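Local coordinates for putative DNA helicase (Lactobacillus plantarum, PDB 3DMN), which probably uses ATP hydrolysis to unwind DNA, this C-terminal domain probably supplying one of its RecA-like folds, at residues 122-125 against 126-129; 133-136 against 137-141; 163-166 against 167-170. One frame throughout, in Å; residues are numbered along the deposited sequence.

Interaction 1: residues 122-125 against 126-129; sequences NANQ and ENYQ. With ACT (acetate ion), chain B; ACT (acetate ion), chain K; ACT (acetate ion), chain L.
Asn124 bends back on Asn127 because a chi1 of 69° sets its CG between its own backbone N and carbonyl carbon, and a chi2 of -7° leaves OD1 eclipsing CA. This happens just after an inverse gamma turn centred on Ala123, in the loop that leaves strand 118-121 of the parallel sheet, a layout consistent with the P-loop NTPase assignment. Asn124 OD1 receives the N-H of Asn127 at 2.8 Å (N-H...O 152°), the donor being tilted out of the amide plane. From the same residue, the carbonyl Asn124 O takes Tyr128 N at 3.0 Å, so Asn124 holds two successive backbone N-H groups by side chain and main chain at once. Its amide nitrogen is also used twice: ND2 donates to Val153 O of strand 147-153 and to a water 3.0 Å away, which lies close to Glu126 OE1 and an acetate. A second acetate, probably from the crystallisation liquor, binds the backbone of the turn, its two oxygens receiving Gln125 N at 3.0 Å and Glu126 N at 2.8 Å. Asn122 ND2 donates to the same acetate as that water and to a third one, while its OD1 accepts from Val153 N. The Tyr128 ring meets the turn obliquely at Ala123 CA, and its CE2 edge lies 3.7 Å from Asn122 O, which sits in the ring plane.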
ATOM      1  N   ASN A 122       1.891   6.158  -2.009  1.00 28.25           N
ATOM      2  CA  ASN A 122       1.419   7.484  -2.436  1.00 27.68           C
ATOM      3  C   ASN A 122      -0.075   7.520  -2.742  1.00 27.35           C
ATOM      4  O   ASN A 122      -0.507   7.921  -3.840  1.00 28.34           O
ATOM      5  CB  ASN A 122       2.247   8.100  -3.552  1.00 27.53           C
ATOM      6  CG  ASN A 122       2.317   9.622  -3.394  1.00 28.17           C
ATOM      7  OD1 ASN A 122       1.688  10.139  -2.476  1.00 29.64           O
ATOM      8  ND2 ASN A 122       3.018  10.331  -4.297  1.00 32.02           N
ATOM      9  N   ALA A 123      -0.830   7.158  -1.724  1.00 27.61           N
ATOM     10  CA  ALA A 123      -2.290   7.213  -1.739  1.00 28.03           C
ATOM     11  C   ALA A 123      -2.771   8.646  -1.480  1.00 28.18           C
ATOM     12  O   ALA A 123      -3.537   8.886  -0.522  1.00 28.50           O
ATOM     13  CB  ALA A 123      -2.848   6.283  -0.631  1.00 29.82           C
ATOM     14  N   ASN A 124      -2.333   9.573  -2.330  1.00 27.59           N
ATOM     15  CA  ASN A 124      -2.532  10.977  -2.040  1.00 28.53           C
ATOM     16  C   ASN A 124      -3.613  11.596  -2.926  1.00 29.14           C
ATOM     17  O   ASN A 124      -4.332  10.882  -3.654  1.00 29.75           O
ATOM     18  CB  ASN A 124      -1.216  11.763  -2.146  1.00 28.00           C
ATOM     19  CG  ASN A 124      -0.708  11.865  -3.580  1.00 29.92           C
ATOM     20  OD1 ASN A 124      -1.268  11.251  -4.486  1.00 29.55           O
ATOM     21  ND2 ASN A 124       0.365  12.657  -3.789  1.00 29.97           N
ATOM     22  N   GLN A 125      -3.774  12.906  -2.827  1.00 28.40           N
ATOM     23  CA  GLN A 125      -4.845  13.582  -3.562  1.00 29.52           C
ATOM     24  C   GLN A 125      -4.540  13.557  -5.054  1.00 30.46           C
ATOM     25  O   GLN A 125      -5.438  13.289  -5.869  1.00 30.50           O
ATOM     26  CB  GLN A 125      -4.902  15.015  -3.033  1.00 29.92           C
ATOM     27  CG  GLN A 125      -5.899  15.848  -3.625  1.00 33.94           C
ATOM     28  CD  GLN A 125      -5.826  17.208  -2.961  1.00 41.32           C
ATOM     29  OE1 GLN A 125      -6.228  17.359  -1.811  1.00 45.19           O
ATOM     30  NE2 GLN A 125      -5.227  18.172  -3.650  1.00 46.09           N
ATOM     31  N   GLU A 126      -3.284  13.816  -5.420  1.00 30.55           N
ATOM     32  CA  GLU A 126      -2.970  13.889  -6.841  1.00 32.78           C
ATOM     33  C   GLU A 126      -3.212  12.557  -7.528  1.00 31.60           C
ATOM     34  O   GLU A 126      -3.709  12.519  -8.667  1.00 32.96           O
ATOM     35  CB  GLU A 126      -1.528  14.320  -7.057  1.00 33.79           C
ATOM     36  CG  GLU A 126      -1.332  14.608  -8.536  1.00 39.53           C
ATOM     37  CD  GLU A 126      -0.003  15.204  -8.838  1.00 46.40           C
ATOM     38  OE1 GLU A 126       0.744  15.523  -7.883  1.00 49.13           O
ATOM     39  OE2 GLU A 126       0.286  15.327 -10.048  1.00 49.46           O
ATOM     40  N   ASN A 127      -2.850  11.477  -6.841  1.00 30.09           N
ATOM     41  CA  ASN A 127      -2.918  10.146  -7.442  1.00 29.75           C
ATOM     42  C   ASN A 127      -4.312   9.528  -7.403  1.00 30.22           C
ATOM     43  O   ASN A 127      -4.641   8.648  -8.259  1.00 31.63           O
ATOM     44  CB  ASN A 127      -1.924   9.192  -6.743  1.00 28.44           C
ATOM     45  CG  ASN A 127      -0.503   9.376  -7.254  1.00 32.49           C
ATOM     46  OD1 ASN A 127       0.466   9.282  -6.479  1.00 40.71           O
ATOM     47  ND2 ASN A 127      -0.373   9.577  -8.549  1.00 28.89           N
ATOM     48  N   TYR A 128      -5.110   9.905  -6.393  1.00 30.27           N
ATOM     49  CA  TYR A 128      -6.410   9.290  -6.234  1.00 30.46           C
ATOM     50  C   TYR A 128      -7.417  10.376  -5.931  1.00 31.11           C
ATOM     51  O   TYR A 128      -7.860  10.512  -4.796  1.00 30.85           O
ATOM     52  CB  TYR A 128      -6.350   8.231  -5.114  1.00 31.39           C
ATOM     53  CG  TYR A 128      -5.441   7.077  -5.453  1.00 31.77           C
ATOM     54  CD1 TYR A 128      -5.903   5.983  -6.222  1.00 29.39           C
ATOM     55  CD2 TYR A 128      -4.123   7.043  -4.995  1.00 30.74           C
ATOM     56  CE1 TYR A 128      -5.060   4.926  -6.542  1.00 30.63           C
ATOM     57  CE2 TYR A 128      -3.243   5.958  -5.319  1.00 31.04           C
ATOM     58  CZ  TYR A 128      -3.733   4.902  -6.083  1.00 30.95           C
ATOM     59  OH  TYR A 128      -2.881   3.841  -6.391  1.00 32.09           O
ATOM     60  N   GLN A 129      -7.800  11.121  -6.983  1.00 31.62           N
ATOM     61  CA  GLN A 129      -8.618  12.289  -6.860  1.00 33.63           C
ATOM     62  C   GLN A 129     -10.044  12.017  -7.346  1.00 32.29           C
ATOM     63  O   GLN A 129     -11.005  12.589  -6.842  1.00 32.43           O
ATOM     64  CB  GLN A 129      -8.004  13.396  -7.755  1.00 35.02           C
ATOM     65  CG  GLN A 129      -8.863  14.600  -7.985  1.00 41.13           C
ATOM     66  CD  GLN A 129      -8.712  15.598  -6.872  1.00 48.48           C
ATOM     67  OE1 GLN A 129      -7.676  16.268  -6.761  1.00 50.81           O
ATOM     68  NE2 GLN A 129      -9.734  15.716  -6.041  1.00 50.85           N
TER
HETATM   69  C   ACT B   1      -1.300  15.643  -2.832  1.00 14.08           C
HETATM   70  O   ACT B   1      -1.896  15.032  -1.942  1.00 19.21           O
HETATM   71  OXT ACT B   1      -1.514  15.436  -4.039  1.00 20.28           O
HETATM   72  CH3 ACT B   1      -0.346  16.564  -2.368  1.00 14.73           C
HETATM   73  C   ACT K  10       5.312   8.958  -6.735  1.00 27.22           C
HETATM   74  O   ACT K  10       6.234   8.067  -6.972  1.00 28.18           O
HETATM   75  OXT ACT K  10       4.078   8.642  -6.660  1.00 24.55           O
HETATM   76  CH3 ACT K  10       5.648  10.394  -6.525  1.00 29.07           C
HETATM   77  C   ACT L  11       4.751  13.488  -4.470  1.00 30.41           C
HETATM   78  O   ACT L  11       5.593  12.571  -4.658  1.00 31.28           O
HETATM   79  OXT ACT L  11       3.544  13.194  -4.307  1.00 27.43           O
HETATM   80  CH3 ACT L  11       5.190  14.922  -4.436  1.00 30.00           C
HETATM   81  O   HOH W   1       1.689  13.156  -6.486  1.00 25.87           O

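Interaction 2: residues 133-136 against 137-141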
ATOM      1  N   GLU A 133     -11.666   6.517  -9.621  1.00 25.77           N
ATOM      2  CA  GLU A 133     -10.469   5.824  -9.099  1.00 26.67           C
ATOM      3  C   GLU A 133     -10.764   5.036  -7.811  1.00 27.44           C
ATOM      4  O   GLU A 133      -9.865   4.417  -7.269  1.00 28.55           O
ATOM      5  CB  GLU A 133      -9.332   6.827  -8.871  1.00 27.03           C
ATOM      6  CG  GLU A 133      -8.741   7.188 -10.246  1.00 28.49           C
ATOM      7  CD  GLU A 133      -7.749   8.322 -10.200  1.00 32.97           C
ATOM      8  OE1 GLU A 133      -7.970   9.293  -9.438  1.00 34.48           O
ATOM      9  OE2 GLU A 133      -6.755   8.242 -10.968  1.00 32.24           O
ATOM     10  N   ARG A 134     -11.999   5.103  -7.297  1.00 27.97           N
ATOM     11  CA  ARG A 134     -12.308   4.331  -6.069  1.00 28.23           C
ATOM     12  C   ARG A 134     -12.077   2.835  -6.300  1.00 27.92           C
ATOM     13  O   ARG A 134     -11.545   2.120  -5.409  1.00 28.58           O
ATOM     14  CB  ARG A 134     -13.760   4.562  -5.656  1.00 28.08           C
ATOM     15  CG  ARG A 134     -13.955   5.930  -5.006  1.00 28.12           C
ATOM     16  CD  ARG A 134     -15.374   6.103  -4.520  1.00 26.86           C
ATOM     17  NE  ARG A 134     -15.494   7.447  -3.963  1.00 28.27           N
ATOM     18  CZ  ARG A 134     -15.069   7.810  -2.757  1.00 30.41           C
ATOM     19  NH1 ARG A 134     -14.540   6.898  -1.923  1.00 30.05           N
ATOM     20  NH2 ARG A 134     -15.166   9.097  -2.401  1.00 29.65           N
ATOM     21  N   GLN A 135     -12.478   2.339  -7.474  1.00 28.59           N
ATOM     22  CA  GLN A 135     -12.374   0.888  -7.735  1.00 29.02           C
ATOM     23  C   GLN A 135     -10.898   0.473  -7.664  1.00 29.14           C
ATOM     24  O   GLN A 135     -10.544  -0.536  -7.048  1.00 29.03           O
ATOM     25  CB  GLN A 135     -12.952   0.553  -9.107  1.00 30.77           C
ATOM     26  CG  GLN A 135     -12.825  -0.908  -9.448  1.00 34.30           C
ATOM     27  CD  GLN A 135     -13.590  -1.770  -8.455  1.00 39.47           C
ATOM     28  OE1 GLN A 135     -14.701  -1.431  -8.056  1.00 41.28           O
ATOM     29  NE2 GLN A 135     -13.002  -2.888  -8.070  1.00 44.92           N
ATOM     30  N   LEU A 136     -10.035   1.272  -8.291  1.00 28.43           N
ATOM     31  CA  LEU A 136      -8.585   1.005  -8.244  1.00 29.03           C
ATOM     32  C   LEU A 136      -8.037   1.003  -6.815  1.00 28.46           C
ATOM     33  O   LEU A 136      -7.349   0.056  -6.415  1.00 27.61           O
ATOM     34  CB  LEU A 136      -7.850   2.050  -9.096  1.00 29.21           C
ATOM     35  CG  LEU A 136      -6.328   1.937  -9.021  1.00 31.83           C
ATOM     36  CD1 LEU A 136      -5.851   0.664  -9.679  1.00 33.64           C
ATOM     37  CD2 LEU A 136      -5.683   3.158  -9.707  1.00 33.41           C
ATOM     38  N   LEU A 137      -8.326   2.057  -6.043  1.00 27.95           N
ATOM     39  CA  LEU A 137      -7.783   2.138  -4.704  1.00 28.06           C
ATOM     40  C   LEU A 137      -8.308   0.996  -3.848  1.00 28.06           C
ATOM     41  O   LEU A 137      -7.544   0.379  -3.106  1.00 27.97           O
ATOM     42  CB  LEU A 137      -8.128   3.498  -4.080  1.00 27.39           C
ATOM     43  CG  LEU A 137      -7.538   3.751  -2.702  1.00 28.66           C
ATOM     44  CD1 LEU A 137      -6.003   3.681  -2.733  1.00 27.53           C
ATOM     45  CD2 LEU A 137      -8.024   5.125  -2.219  1.00 31.02           C
ATOM     46  N   TYR A 138      -9.594   0.682  -3.997  1.00 27.25           N
ATOM     47  CA  TYR A 138     -10.186  -0.466  -3.303  1.00 27.48           C
ATOM     48  C   TYR A 138      -9.439  -1.766  -3.657  1.00 28.57           C
ATOM     49  O   TYR A 138      -9.050  -2.552  -2.787  1.00 28.17           O
ATOM     50  CB  TYR A 138     -11.639  -0.586  -3.742  1.00 28.78           C
ATOM     51  CG  TYR A 138     -12.267  -1.882  -3.309  1.00 27.70           C
ATOM     52  CD1 TYR A 138     -12.683  -2.046  -1.994  1.00 30.78           C
ATOM     53  CD2 TYR A 138     -12.434  -2.915  -4.205  1.00 28.90           C
ATOM     54  CE1 TYR A 138     -13.302  -3.259  -1.590  1.00 30.18           C
ATOM     55  CE2 TYR A 138     -13.016  -4.110  -3.828  1.00 30.12           C
ATOM     56  CZ  TYR A 138     -13.440  -4.279  -2.523  1.00 31.03           C
ATOM     57  OH  TYR A 138     -14.023  -5.493  -2.179  1.00 35.00           O
ATOM     58  N   THR A 139      -9.285  -1.995  -4.950  1.00 28.14           N
ATOM     59  CA  THR A 139      -8.611  -3.211  -5.418  1.00 28.97           C
ATOM     60  C   THR A 139      -7.183  -3.325  -4.874  1.00 28.60           C
ATOM     61  O   THR A 139      -6.768  -4.377  -4.449  1.00 30.49           O
ATOM     62  CB  THR A 139      -8.629  -3.261  -6.936  1.00 29.12           C
ATOM     63  OG1 THR A 139      -9.998  -3.274  -7.344  1.00 30.06           O
ATOM     64  CG2 THR A 139      -7.955  -4.527  -7.440  1.00 30.44           C
ATOM     65  N   ILE A 140      -6.432  -2.237  -4.915  1.00 29.03           N
ATOM     66  CA  ILE A 140      -5.063  -2.261  -4.394  1.00 28.61           C
ATOM     67  C   ILE A 140      -5.053  -2.616  -2.910  1.00 29.48           C
ATOM     68  O   ILE A 140      -4.309  -3.490  -2.465  1.00 29.65           O
ATOM     69  CB  ILE A 140      -4.407  -0.915  -4.612  1.00 29.00           C
ATOM     70  CG1 ILE A 140      -4.203  -0.686  -6.126  1.00 28.88           C
ATOM     71  CG2 ILE A 140      -3.080  -0.823  -3.849  1.00 31.15           C
ATOM     72  CD1 ILE A 140      -3.671   0.745  -6.441  1.00 31.36           C
ATOM     73  N   CYS A 141      -5.876  -1.923  -2.145  1.00 29.07           N
ATOM     74  CA  CYS A 141      -5.860  -2.131  -0.702  1.00 29.13           C
ATOM     75  C   CYS A 141      -6.326  -3.550  -0.367  1.00 29.19           C
ATOM     76  O   CYS A 141      -5.829  -4.146   0.602  1.00 29.54           O
ATOM     77  CB  CYS A 141      -6.764  -1.099  -0.030  1.00 30.06           C
ATOM     78  SG  CYS A 141      -6.101   0.555  -0.026  1.00 30.78           S
TER
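Residues 134-141 carry regular alpha-helical i to i+4 bonding, evidenced by Tyr138 N to Arg134 O at 2.8 Å and Ile140 N to Leu136 O at 2.9 Å, with Leu137 N reaching Glu133 O at 3.1 Å on the N-terminal side. Gln135 O departs from single bonding. It accepts Thr139 N at 2.8 Å and Thr139 OG1, also at 2.8 Å, from opposite faces of its carbonyl plane, the hydroxyl standing 37° out of that plane. The Thr139 rotamer explains the second bond: at chi1 -60° OG1 lies beside its own backbone N and faces back toward the preceding turn, where Gln135 O lies. The Gln135 chain folds at chi2 (62°), which carries NE2 over to Thr139 OG1 for a weak hydrogen bond of 3.1 Å; the hydroxyl thus gives its proton to the carbonyl and receives from the amide of one and the same residue. Alongside, the Tyr138 ring runs in the same direction as the Gln135 side chain, its CD2 3.9 Å from NE2. The helix is the connecting element of a beta-alpha-beta unit between strands 118-121 and 147-153. Ile140 and Cys141 pack on Val120 of the sheet, and Tyr138 and Cys141 both touch Thr15 of helix 9-16. One turn apart, Leu136 CG meets Ile140 CD1 at 3.9 Å, the two aliphatic chains passing at a slant. At the N-terminal end the Arg134 side chain starts away from the following turn, and its guanidinium is held by a salt bridge from NE to Glu131 and by NH1 bonds to the carbonyls of Leu159 and Ile18.

Interaction 3: residues 163-166 against 167-170; sequences VNHA and LYTL
His165 and Tyr168 lie side by side and point the same way, yet their rings are steeply turned: the planes make 62° and the centroids stand 5.9 Å apart, an offset edge-to-face pair in which the tyrosine edge approaches the imidazole face. The nearest approach of the two side chains is by the hydroxyl, Tyr168 OH lying 3.6 Å from His165 CD2. A chi1 of 63° places the Tyr168 ring between its own N and carbonyl carbon and swings it back over the preceding residues. Val163 CG1 meets the ring obliquely, 3.9 Å from CE2, and a water in the plane of the tyrosine joins the two residues by polar atoms, 2.7 Å from Tyr168 OH and 2.7 Å from Val163 O. The preceding chain makes an Asx turn leading into a short 3-10 segment: Asn164 OD1 accepts Ala166 N at 3.0 Å, and Asn164 O accepts Leu167 N at 2.9 Å, the latter donor standing 45° out of the carbonyl plane. Leu167 then lays its CD1 3.9 Å from Asn164 CB. Around the turn, Val163 packs on Phe14 and Leu167 on Asp13, both of helix 9-16, while Tyr168 rests on Val37 and Thr169 pairs by backbone with Pro35 and Val37, bringing the chain into strand 169-170 at the edge of the sheet beside strand 36-40.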
ATOM      1  N   VAL A 163     -14.234   7.256   4.776  1.00 28.88           N
ATOM      2  CA  VAL A 163     -14.004   6.077   5.651  1.00 29.09           C
ATOM      3  C   VAL A 163     -14.124   6.475   7.115  1.00 29.90           C
ATOM      4  O   VAL A 163     -13.589   7.479   7.535  1.00 30.57           O
ATOM      5  CB  VAL A 163     -12.628   5.448   5.379  1.00 29.82           C
ATOM      6  CG1 VAL A 163     -12.409   4.242   6.274  1.00 29.99           C
ATOM      7  CG2 VAL A 163     -12.529   5.017   3.909  1.00 30.12           C
ATOM      8  N   ASN A 164     -14.813   5.646   7.893  1.00 28.00           N
ATOM      9  CA  ASN A 164     -14.956   5.856   9.315  1.00 29.01           C
ATOM     10  C   ASN A 164     -13.567   5.926   9.959  1.00 28.96           C
ATOM     11  O   ASN A 164     -12.757   4.984   9.822  1.00 28.98           O
ATOM     12  CB  ASN A 164     -15.798   4.679   9.833  1.00 27.50           C
ATOM     13  CG  ASN A 164     -16.155   4.774  11.299  1.00 28.60           C
ATOM     14  OD1 ASN A 164     -15.475   5.442  12.095  1.00 30.57           O
ATOM     15  ND2 ASN A 164     -17.202   4.049  11.682  1.00 28.16           N
ATOM     16  N   HIS A 165     -13.299   7.012  10.694  1.00 29.81           N
ATOM     17  CA  HIS A 165     -11.957   7.166  11.289  1.00 30.12           C
ATOM     18  C   HIS A 165     -11.592   6.065  12.278  1.00 29.79           C
ATOM     19  O   HIS A 165     -10.401   5.820  12.515  1.00 30.40           O
ATOM     20  CB  HIS A 165     -11.790   8.512  11.973  1.00 31.36           C
ATOM     21  CG  HIS A 165     -11.709   9.662  11.016  1.00 35.08           C
ATOM     22  ND1 HIS A 165     -11.268  10.915  11.395  1.00 40.78           N
ATOM     23  CD2 HIS A 165     -12.007   9.749   9.697  1.00 37.29           C
ATOM     24  CE1 HIS A 165     -11.307  11.725  10.345  1.00 42.17           C
ATOM     25  NE2 HIS A 165     -11.762  11.045   9.306  1.00 38.86           N
ATOM     26  N   ALA A 166     -12.589   5.378  12.822  1.00 29.21           N
ATOM     27  CA  ALA A 166     -12.326   4.261  13.739  1.00 27.78           C
ATOM     28  C   ALA A 166     -11.609   3.066  13.059  1.00 28.12           C
ATOM     29  O   ALA A 166     -11.006   2.213  13.731  1.00 27.64           O
ATOM     30  CB  ALA A 166     -13.638   3.775  14.357  1.00 28.16           C
ATOM     31  N   LEU A 167     -11.757   2.982  11.741  1.00 27.76           N
ATOM     32  CA  LEU A 167     -11.293   1.787  10.981  1.00 28.29           C
ATOM     33  C   LEU A 167      -9.823   1.809  10.623  1.00 28.89           C
ATOM     34  O   LEU A 167      -9.312   0.867  10.005  1.00 29.42           O
ATOM     35  CB  LEU A 167     -12.136   1.607   9.704  1.00 28.23           C
ATOM     36  CG  LEU A 167     -13.622   1.306   9.979  1.00 29.16           C
ATOM     37  CD1 LEU A 167     -14.392   1.255   8.662  1.00 30.86           C
ATOM     38  CD2 LEU A 167     -13.793  -0.016  10.698  1.00 31.02           C
ATOM     39  N   TYR A 168      -9.140   2.904  10.922  1.00 29.08           N
ATOM     40  CA  TYR A 168      -7.712   2.952  10.651  1.00 29.16           C
ATOM     41  C   TYR A 168      -7.017   3.878  11.604  1.00 30.65           C
ATOM     42  O   TYR A 168      -7.690   4.695  12.271  1.00 31.20           O
ATOM     43  CB  TYR A 168      -7.460   3.405   9.193  1.00 29.77           C
ATOM     44  CG  TYR A 168      -7.940   4.800   8.866  1.00 30.36           C
ATOM     45  CD1 TYR A 168      -7.028   5.869   8.844  1.00 31.45           C
ATOM     46  CD2 TYR A 168      -9.278   5.052   8.503  1.00 29.24           C
ATOM     47  CE1 TYR A 168      -7.447   7.172   8.497  1.00 33.32           C
ATOM     48  CE2 TYR A 168      -9.705   6.355   8.168  1.00 31.57           C
ATOM     49  CZ  TYR A 168      -8.770   7.398   8.155  1.00 31.30           C
ATOM     50  OH  TYR A 168      -9.106   8.699   7.808  1.00 33.59           O
ATOM     51  N   THR A 169      -5.678   3.776  11.670  1.00 30.96           N
ATOM     52  CA  THR A 169      -4.901   4.757  12.429  1.00 32.22           C
ATOM     53  C   THR A 169      -4.282   5.781  11.480  1.00 33.24           C
ATOM     54  O   THR A 169      -4.000   5.473  10.313  1.00 32.67           O
ATOM     55  CB  THR A 169      -3.810   4.112  13.290  1.00 33.05           C
ATOM     56  OG1 THR A 169      -2.805   3.540  12.444  1.00 34.24           O
ATOM     57  CG2 THR A 169      -4.437   3.039  14.227  1.00 33.19           C
ATOM     58  N   LEU A 170      -4.109   7.003  11.988  1.00 34.33           N
ATOM     59  CA  LEU A 170      -3.568   8.094  11.191  1.00 35.86           C
ATOM     60  C   LEU A 170      -2.353   8.676  11.896  1.00 37.59           C
ATOM     61  O   LEU A 170      -2.448   9.146  13.049  1.00 37.52           O
ATOM     62  CB  LEU A 170      -4.629   9.177  10.963  1.00 35.38           C
ATOM     63  CG  LEU A 170      -4.177  10.378  10.131  1.00 37.37           C
ATOM     64  CD1 LEU A 170      -3.867   9.945   8.701  1.00 36.76           C
ATOM     65  CD2 LEU A 170      -5.262  11.485  10.166  1.00 37.52           C
TER
HETATM   66  O   HOH W   2     -11.503   8.962   6.686  1.00 18.44           O

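The three contacts follow one another along the chain; none nests in or crosses another. Leaving strand 118-121, the chain first closes the turn of interaction 1 (122-129), and four residues later starts interaction 2 on helix 134-141. These two touch: the Tyr128 ring packs on Leu136 and Ile140, and Glu133 OE1 accepts Gln129 N, so the loop is tied to the helix it precedes. After strand 147-153 completes that beta-alpha-beta unit, interaction 3 (163-170) folds the chain into the edge strand 169-170. Its centre is about 17 Å from the centre of each of the others, without direct contact; residues of both interactions 2 and 3 pack on helix 9-16, a shared neighbour.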